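Local coordinates for protein pectate lyase/Amb allergen (Acidovorax citrulli, PDB 4HWV) that probably cleaves pectate, the polygalacturonate of plant cell walls, by calcium-dependent beta-elimination, at residues V384-P389 / A396-A401; L53-Y58 / A62-D67; A119-D124 / E145-C150. One frame throughout, in Å; residues are numbered along the deposited sequence. Where two conformers were deposited one is given.

Overall arrangement
The three interactions lie apart and share no helix or strand. Interactions 1 and 2 are on opposite sides of the chain's centre, their centres about 44 Å apart. Interactions 2 and 3 come nearer, with about 9 Å between their nearest atoms. Interaction 1 is a buried, apolar contact between strand 376-387 and the residues leading into strand 399-401. Interaction 2 is a surface contact of helix 50-57 with the start of a small hairpin, and it alone has hydrogen bonds across its segments. Interaction 3 is buried and joins two helices through a leucine, while its salt bridge stays within one helix. All three lie away from the calcium site.

Interaction 1: V384-P389 / A396-A401; sequences VSLAGP and ADVANA
V384 and V398 meet methyl to methyl, with CG2 of V384 4.0 Å from CG1 of V398. The two side chains run antiparallel alongside each other, so they meet by their flanks and not end-on. CG1 of V398 is anti to the backbone N (chi1 179°), and this branch reaches V384. Its other branch, CG2, lies 4.5 Å from CD2 of L386. The same L386 CD2 rests 4.3 Å from CB of D397. The contact is thus apolar, with no hydrogen bond between the segments.

D397 turns its carboxylate to other partners. OD2 makes a salt bridge with R391 and accepts a hydrogen bond from N of R394, both in the connection between the segments. O of D397 accepts a hydrogen bond from NE1 of W365. These bonds probably hold D397 in place, and with it the neighbouring V398. The strand of V384 is held by backbone hydrogen bonds to V430 and N432 and, through S385, to Y353 and N355. L431 packs on both V384 and L386, and L438 of helix 438-445 on V398. The contact belongs to the right-handed parallel beta-helix of the pectate lyases, whose coils stack in parallel sheets.

Interaction 2: L53-Y58 / A62-D67; sequences LIQALY and AVIAPD
Q55 holds the backbone of A62 with both ends of its side-chain amide. NE2 of Q55 donates to O of A62 at 3.0 Å, and this bond is nearly straight (170° at the hydrogen). The acceptor lies in the amide plane of Q55. Seen from A62, the donor stands above the carbonyl plane, well off a lone-pair direction. The return bond runs from N of A62 to OE1 of Q55, at 3.1 Å. It is more bent, 137° at the hydrogen, and its donor is tilted modestly from the carbonyl plane of the amide. One side chain thus serves both the N-H and the C=O of a single residue, and the two bonds fix the rotation of the amide. A bend at chi2 (-58°) brings the amide round to A62.

Apolar groups pack beside this pair. CB of A62 lies 3.6 Å from CG2 of I54 and 3.9 Å from CB of Y58. It also approaches the Y58 ring at a slant. CD1 of I64 reaches the same I54 CG2 at 3.8 Å, and the two isoleucines pass at an oblique angle. CD1 of I64 also touches NE2 of Q55, so it spans the apolar and polar parts of the contact.

Y58 is the first residue to leave helical backbone angles, and its carbonyl O is hydrogen-bonded to OG1 of T61 in the short turn that follows. Strand 63-64 then pairs antiparallel with strand 70-71, whose V70 touches I54, Y58 and A62. I54 and L57 also rest on I161 of strand 160-163, while L53, A56 and L57 rest on I81 of strand 79-83. Helix 50-57 thus packs on the small hairpin and on strands 79-83 and 160-163.

Interaction 3: A119-D124 / E145-C150; sequences ASLWSD and EDARAC
R148 meets L121 with its backbone, while its guanidinium is turned to E145, one helical turn back. The carboxylate sits at the guanidinium edge, in its plane, and is gripped side-on by two nitrogens. NE donates to OE1 of E145 at 2.9 Å, and NH2 to OE2 at 2.8 Å. Both bonds are almost straight. NE meets OE1 from above the carboxylate plane, while NH2 meets OE2 on its syn side but 33° out of that plane. OE1 is also hydrogen-bonded to OH of Y125 and OE2 to NE2 of Q211; NH1 of R148 donates to O of F209. These bonds hold the ion pair in place and would be expected to stabilise its charges.

Between the helices, L121 does the touching. CG lies anti to the backbone N (chi1 174°), and the forked end reaches over the neighbouring backbone. CD1 rests 3.7 Å from CB of A147, and CD2 4.0 Å from N of R148.

Helix 118-129 is thus packed against helix 143-159. C150 ties the latter to C108 of helix 108-111 by a disulfide. Y115, in the loop before helix 118-129, touches A147 and S120. A119, S120 and S123 of helix 118-129 also pack on W122, S123 and A119, respectively, of the second subunit.

Interaction 1: V384-P389 / A396-A401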
loop_
_atom_site.group_PDB
_atom_site.type_symbol
_atom_site.label_atom_id
_atom_site.label_comp_id
_atom_site.label_asym_id
_atom_site.label_seq_id
_atom_site.Cartn_x
_atom_site.Cartn_y
_atom_site.Cartn_z
ATOM N N VAL A 384 21.123 -13.482 7.459
ATOM C CA VAL A 384 20.510 -13.160 6.186
ATOM C C VAL A 384 19.700 -14.356 5.690
ATOM O O VAL A 384 20.231 -15.465 5.553
ATOM C CB VAL A 384 21.585 -12.774 5.120
ATOM C CG1 VAL A 384 20.928 -12.387 3.789
ATOM C CG2 VAL A 384 22.492 -11.674 5.642
ATOM N N SER A 385 18.413 -14.121 5.454
ATOM C CA SER A 385 17.559 -15.081 4.767
ATOM C C SER A 385 17.242 -14.493 3.408
ATOM O O SER A 385 16.503 -13.514 3.315
ATOM C CB SER A 385 16.253 -15.281 5.525
ATOM O OG SER A 385 15.361 -16.074 4.758
ATOM N N LEU A 386 17.813 -15.077 2.367
ATOM C CA LEU A 386 17.718 -14.511 1.032
ATOM C C LEU A 386 17.296 -15.621 0.088
ATOM O O LEU A 386 18.105 -16.488 -0.268
ATOM C CB LEU A 386 19.058 -13.878 0.631
ATOM C CG LEU A 386 19.079 -13.141 -0.712
ATOM C CD1 LEU A 386 17.915 -12.164 -0.804
ATOM C CD2 LEU A 386 20.391 -12.405 -0.867
ATOM N N ALA A 387 16.015 -15.608 -0.274
ATOM C CA ALA A 387 15.445 -16.613 -1.158
ATOM C C ALA A 387 15.680 -16.259 -2.618
ATOM O O ALA A 387 16.275 -15.237 -2.940
ATOM C CB ALA A 387 13.952 -16.762 -0.880
ATOM N N GLY A 388 15.198 -17.115 -3.506
ATOM C CA GLY A 388 15.293 -16.826 -4.922
ATOM C C GLY A 388 15.066 -18.097 -5.708
ATOM O O GLY A 388 15.621 -19.148 -5.375
ATOM N N PRO A 389 14.227 -18.023 -6.752
ATOM C CA PRO A 389 13.892 -19.214 -7.530
ATOM C C PRO A 389 15.009 -19.616 -8.486
ATOM O O PRO A 389 14.978 -20.737 -8.985
ATOM C CB PRO A 389 12.665 -18.761 -8.329
ATOM C CG PRO A 389 12.874 -17.297 -8.506
ATOM C CD PRO A 389 13.452 -16.848 -7.191
ATOM N N ALA A 396 28.717 -12.973 -2.109
ATOM C CA ALA A 396 28.862 -11.828 -3.001
ATOM C C ALA A 396 27.573 -11.056 -3.258
ATOM O O ALA A 396 27.633 -9.930 -3.729
ATOM C CB ALA A 396 29.496 -12.257 -4.313
ATOM N N ASP A 397 26.413 -11.651 -2.965
ATOM C CA ASP A 397 25.152 -10.915 -3.083
ATOM C C ASP A 397 24.928 -10.002 -1.885
ATOM O O ASP A 397 24.077 -9.111 -1.927
ATOM C CB ASP A 397 23.949 -11.866 -3.178
ATOM C CG ASP A 397 23.999 -12.769 -4.397
ATOM O OD1 ASP A 397 24.274 -12.277 -5.515
ATOM O OD2 ASP A 397 23.753 -13.978 -4.238
ATOM N N VAL A 398 25.678 -10.243 -0.813
ATOM C CA VAL A 398 25.392 -9.637 0.487
ATOM C C VAL A 398 26.355 -8.509 0.857
ATOM O O VAL A 398 25.996 -7.606 1.607
ATOM C CB VAL A 398 25.345 -10.727 1.591
ATOM C CG1 VAL A 398 25.062 -10.139 2.978
ATOM C CG2 VAL A 398 24.296 -11.771 1.229
ATOM N N ALA A 399 27.570 -8.546 0.317
ATOM C CA ALA A 399 28.500 -7.440 0.514
ATOM C C ALA A 399 29.261 -7.179 -0.766
ATOM O O ALA A 399 29.650 -8.116 -1.462
ATOM C CB ALA A 399 29.469 -7.737 1.645
ATOM N N ASN A 400 29.497 -5.907 -1.050
ATOM C CA ASN A 400 30.305 -5.496 -2.205
ATOM C C ASN A 400 31.074 -4.225 -1.873
ATOM O O ASN A 400 30.968 -3.711 -0.762
ATOM C CB ASN A 400 29.458 -5.367 -3.486
ATOM C CG ASN A 400 28.398 -4.288 -3.394
ATOM O OD1 ASN A 400 28.182 -3.708 -2.353
ATOM N ND2 ASN A 400 27.690 -4.067 -4.483
ATOM N N ALA A 401 31.840 -3.716 -2.829
ATOM C CA ALA A 401 32.684 -2.546 -2.604
ATOM C C ALA A 401 32.605 -1.592 -3.782
ATOM O O ALA A 401 32.451 -2.022 -4.921
ATOM C CB ALA A 401 34.123 -2.968 -2.378
#

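Interaction 2: L53-Y58 / A62-D67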
loop_
_atom_site.group_PDB
_atom_site.type_symbol
_atom_site.label_atom_id
_atom_site.label_comp_id
_atom_site.label_asym_id
_atom_site.label_seq_id
_atom_site.Cartn_x
_atom_site.Cartn_y
_atom_site.Cartn_z
ATOM N N LEU A 53 2.582 19.304 15.853
ATOM C CA LEU A 53 3.961 18.812 15.860
ATOM C C LEU A 53 4.949 19.980 15.671
ATOM O O LEU A 53 5.929 20.112 16.415
ATOM C CB LEU A 53 4.140 17.776 14.747
ATOM C CG LEU A 53 5.584 17.321 14.532
ATOM C CD1 LEU A 53 6.191 16.629 15.747
ATOM C CD2 LEU A 53 5.621 16.373 13.339
ATOM N N ILE A 54 4.691 20.823 14.675
ATOM C CA ILE A 54 5.550 21.983 14.437
ATOM C C ILE A 54 5.576 22.929 15.644
ATOM O O ILE A 54 6.644 23.375 16.057
ATOM C CB ILE A 54 5.143 22.714 13.144
ATOM C CG1 ILE A 54 5.482 21.839 11.940
ATOM C CG2 ILE A 54 5.826 24.093 13.044
ATOM C CD1 ILE A 54 4.766 22.260 10.660
ATOM N N GLN A 55 4.417 23.234 16.236
ATOM C CA GLN A 55 4.442 24.128 17.390
ATOM C C GLN A 55 5.256 23.531 18.545
ATOM O O GLN A 55 5.960 24.248 19.259
ATOM C CB GLN A 55 3.034 24.494 17.874
ATOM C CG GLN A 55 2.232 25.365 16.908
ATOM C CD GLN A 55 2.884 26.699 16.551
ATOM O OE1 GLN A 55 3.890 27.120 17.138
ATOM N NE2 GLN A 55 2.308 27.367 15.558
ATOM N N ALA A 56 5.176 22.222 18.744
ATOM C CA ALA A 56 5.966 21.595 19.801
ATOM C C ALA A 56 7.463 21.742 19.510
ATOM O O ALA A 56 8.266 22.104 20.384
ATOM C CB ALA A 56 5.570 20.135 19.968
ATOM N N LEU A 57 7.843 21.493 18.263
ATOM C CA LEU A 57 9.251 21.606 17.877
ATOM C C LEU A 57 9.764 23.041 17.974
ATOM O O LEU A 57 10.960 23.267 18.200
ATOM C CB LEU A 57 9.442 21.079 16.449
ATOM C CG LEU A 57 9.216 19.574 16.267
ATOM C CD1 LEU A 57 9.099 19.233 14.801
ATOM C CD2 LEU A 57 10.324 18.742 16.903
ATOM N N TYR A 58 8.855 23.999 17.791
ATOM C CA TYR A 58 9.208 25.416 17.751
ATOM C C TYR A 58 8.841 26.144 19.052
ATOM O O TYR A 58 8.915 27.369 19.130
ATOM C CB TYR A 58 8.524 26.100 16.552
ATOM C CG TYR A 58 9.200 25.842 15.214
ATOM C CD1 TYR A 58 9.247 24.561 14.662
ATOM C CD2 TYR A 58 9.786 26.884 14.499
ATOM C CE1 TYR A 58 9.868 24.322 13.448
ATOM C CE2 TYR A 58 10.397 26.656 13.267
ATOM C CZ TYR A 58 10.438 25.366 12.753
ATOM O OH TYR A 58 11.037 25.095 11.546
ATOM N N ALA A 62 6.091 29.087 16.088
ATOM C CA ALA A 62 5.926 28.942 14.642
ATOM C C ALA A 62 4.747 29.746 14.119
ATOM O O ALA A 62 3.720 29.859 14.785
ATOM C CB ALA A 62 5.760 27.481 14.255
ATOM N N VAL A 63 4.913 30.312 12.928
ATOM C CA VAL A 63 3.787 30.818 12.173
ATOM C C VAL A 63 3.679 29.923 10.954
ATOM O O VAL A 63 4.599 29.855 10.125
ATOM C CB VAL A 63 3.958 32.292 11.761
ATOM C CG1 VAL A 63 2.782 32.737 10.897
ATOM C CG2 VAL A 63 4.080 33.176 13.001
ATOM N N ILE A 64 2.569 29.194 10.878
ATOM C CA ILE A 64 2.346 28.238 9.806
ATOM C C ILE A 64 1.359 28.880 8.840
ATOM O O ILE A 64 0.204 29.161 9.196
ATOM C CB ILE A 64 1.825 26.904 10.359
ATOM C CG1 ILE A 64 2.783 26.403 11.445
ATOM C CG2 ILE A 64 1.615 25.891 9.216
ATOM C CD1 ILE A 64 2.334 25.123 12.123
ATOM N N ALA A 65 1.843 29.150 7.629
ATOM C CA ALA A 65 1.095 29.855 6.604
ATOM C C ALA A 65 -0.036 29.001 6.063
ATOM O O ALA A 65 -0.046 27.789 6.267
ATOM C CB ALA A 65 2.050 30.258 5.467
ATOM N N PRO A 66 -0.984 29.622 5.340
ATOM C CA PRO A 66 -2.024 28.818 4.678
ATOM C C PRO A 66 -1.466 27.657 3.845
ATOM O O PRO A 66 -2.049 26.558 3.868
ATOM C CB PRO A 66 -2.745 29.849 3.802
ATOM C CG PRO A 66 -2.653 31.140 4.643
ATOM C CD PRO A 66 -1.239 31.081 5.221
ATOM N N ASP A 67 -0.339 27.868 3.174
ATOM C CA ASP A 67 0.222 26.786 2.374
ATOM C C ASP A 67 0.981 25.729 3.183
ATOM O O ASP A 67 1.398 24.708 2.629
ATOM C CB ASP A 67 1.049 27.304 1.184
ATOM C CG ASP A 67 2.334 28.020 1.583
ATOM O OD1 ASP A 67 2.751 27.974 2.755
ATOM O OD2 ASP A 67 2.948 28.622 0.681
#

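Interaction 3: A119-D124 / E145-C150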
loop_
_atom_site.group_PDB
_atom_site.type_symbol
_atom_site.label_atom_id
_atom_site.label_comp_id
_atom_site.label_asym_id
_atom_site.label_seq_id
_atom_site.Cartn_x
_atom_site.Cartn_y
_atom_site.Cartn_z
ATOM N N ALA A 119 -1.465 17.549 -14.976
ATOM C CA ALA A 119 -1.504 16.747 -16.193
ATOM C C ALA A 119 -0.764 17.460 -17.332
ATOM O O ALA A 119 -0.017 16.842 -18.096
ATOM C CB ALA A 119 -2.943 16.480 -16.588
ATOM N N SER A 120 -1.000 18.760 -17.459
ATOM C CA SER A 120 -0.347 19.534 -18.507
ATOM C C SER A 120 1.168 19.617 -18.288
ATOM O O SER A 120 1.946 19.445 -19.223
ATOM C CB SER A 120 -0.966 20.928 -18.585
ATOM O OG SER A 120 -0.223 21.758 -19.454
ATOM N N LEU A 121 1.584 19.872 -17.050
ATOM C CA LEU A 121 3.001 19.935 -16.729
ATOM C C LEU A 121 3.672 18.604 -17.036
ATOM O O LEU A 121 4.721 18.567 -17.692
ATOM C CB LEU A 121 3.173 20.321 -15.259
ATOM C CG LEU A 121 4.632 20.282 -14.756
ATOM C CD1 LEU A 121 5.572 21.144 -15.609
ATOM C CD2 LEU A 121 4.658 20.725 -13.315
ATOM N N TRP A 122 3.079 17.518 -16.547
ATOM C CA TRP A 122 3.663 16.198 -16.734
ATOM C C TRP A 122 3.748 15.838 -18.217
ATOM O O TRP A 122 4.781 15.348 -18.676
ATOM C CB TRP A 122 2.827 15.177 -15.967
ATOM C CG TRP A 122 3.326 13.751 -15.970
ATOM C CD1 TRP A 122 2.681 12.678 -16.494
ATOM C CD2 TRP A 122 4.539 13.252 -15.386
ATOM N NE1 TRP A 122 3.410 11.532 -16.268
ATOM C CE2 TRP A 122 4.557 11.859 -15.596
ATOM C CE3 TRP A 122 5.610 13.850 -14.713
ATOM C CZ2 TRP A 122 5.594 11.046 -15.151
ATOM C CZ3 TRP A 122 6.649 13.037 -14.272
ATOM C CH2 TRP A 122 6.637 11.652 -14.502
ATOM N N SER A 123 2.681 16.099 -18.977
ATOM C CA SER A 123 2.717 15.847 -20.410
ATOM C C SER A 123 3.862 16.623 -21.066
ATOM O O SER A 123 4.630 16.051 -21.854
ATOM C CB SER A 123 1.380 16.220 -21.036
ATOM O OG SER A 123 1.382 15.940 -22.427
ATOM N N ASP A 124 3.969 17.921 -20.761
ATOM C CA ASP A 124 5.059 18.745 -21.323
ATOM C C ASP A 124 6.435 18.255 -20.886
ATOM O O ASP A 124 7.389 18.296 -21.656
ATOM C CB ASP A 124 4.928 20.210 -20.902
ATOM C CG ASP A 124 3.956 20.994 -21.757
ATOM O OD1 ASP A 124 3.194 20.399 -22.562
ATOM O OD2 ASP A 124 3.950 22.233 -21.595
ATOM N N GLU A 145 10.888 22.026 -16.673
ATOM C CA GLU A 145 11.723 21.740 -15.512
ATOM C C GLU A 145 11.637 22.834 -14.453
ATOM O O GLU A 145 11.551 22.551 -13.262
ATOM C CB GLU A 145 13.178 21.471 -15.938
ATOM C CG GLU A 145 14.176 21.465 -14.774
ATOM C CD GLU A 145 13.959 20.324 -13.763
ATOM O OE1 GLU A 145 13.138 19.392 -13.992
ATOM O OE2 GLU A 145 14.648 20.370 -12.720
ATOM N N ASP A 146 11.650 24.094 -14.877
ATOM C CA ASP A 146 11.511 25.191 -13.919
ATOM C C ASP A 146 10.142 25.139 -13.235
ATOM O O ASP A 146 10.010 25.451 -12.041
ATOM C CB ASP A 146 11.743 26.535 -14.620
ATOM C CG ASP A 146 13.188 26.719 -15.048
ATOM O OD1 ASP A 146 14.081 26.144 -14.397
ATOM O OD2 ASP A 146 13.429 27.454 -16.016
ATOM N N ALA A 147 9.109 24.752 -13.986
ATOM C CA ALA A 147 7.789 24.616 -13.386
ATOM C C ALA A 147 7.742 23.452 -12.385
ATOM O O ALA A 147 7.220 23.602 -11.268
ATOM C CB ALA A 147 6.721 24.477 -14.449
ATOM N N ARG A 148 8.321 22.308 -12.764
ATOM C CA ARG A 148 8.439 21.197 -11.826
ATOM C C ARG A 148 9.174 21.646 -10.569
ATOM O O ARG A 148 8.732 21.366 -9.453
ATOM C CB ARG A 148 9.176 20.008 -12.448
ATOM C CG ARG A 148 9.246 18.810 -11.501
ATOM C CD ARG A 148 10.424 17.879 -11.826
ATOM N NE ARG A 148 11.694 18.577 -11.641
ATOM C CZ ARG A 148 12.244 18.821 -10.455
ATOM N NH1 ARG A 148 11.687 18.360 -9.333
ATOM N NH2 ARG A 148 13.366 19.514 -10.398
ATOM N N ALA A 149 10.299 22.344 -10.748
ATOM C CA ALA A 149 11.090 22.772 -9.601
ATOM C C ALA A 149 10.289 23.688 -8.670
ATOM O O ALA A 149 10.436 23.613 -7.453
ATOM C CB ALA A 149 12.389 23.443 -10.054
ATOM N N CYS A 150 9.440 24.549 -9.232
ATOM C CA CYS A 150 8.551 25.401 -8.427
ATOM C C CYS A 150 7.639 24.564 -7.552
ATOM O O CYS A 150 7.468 24.851 -6.371
ATOM C CB CYS A 150 7.652 26.257 -9.327
ATOM S SG CYS A 150 8.444 27.683 -10.082
#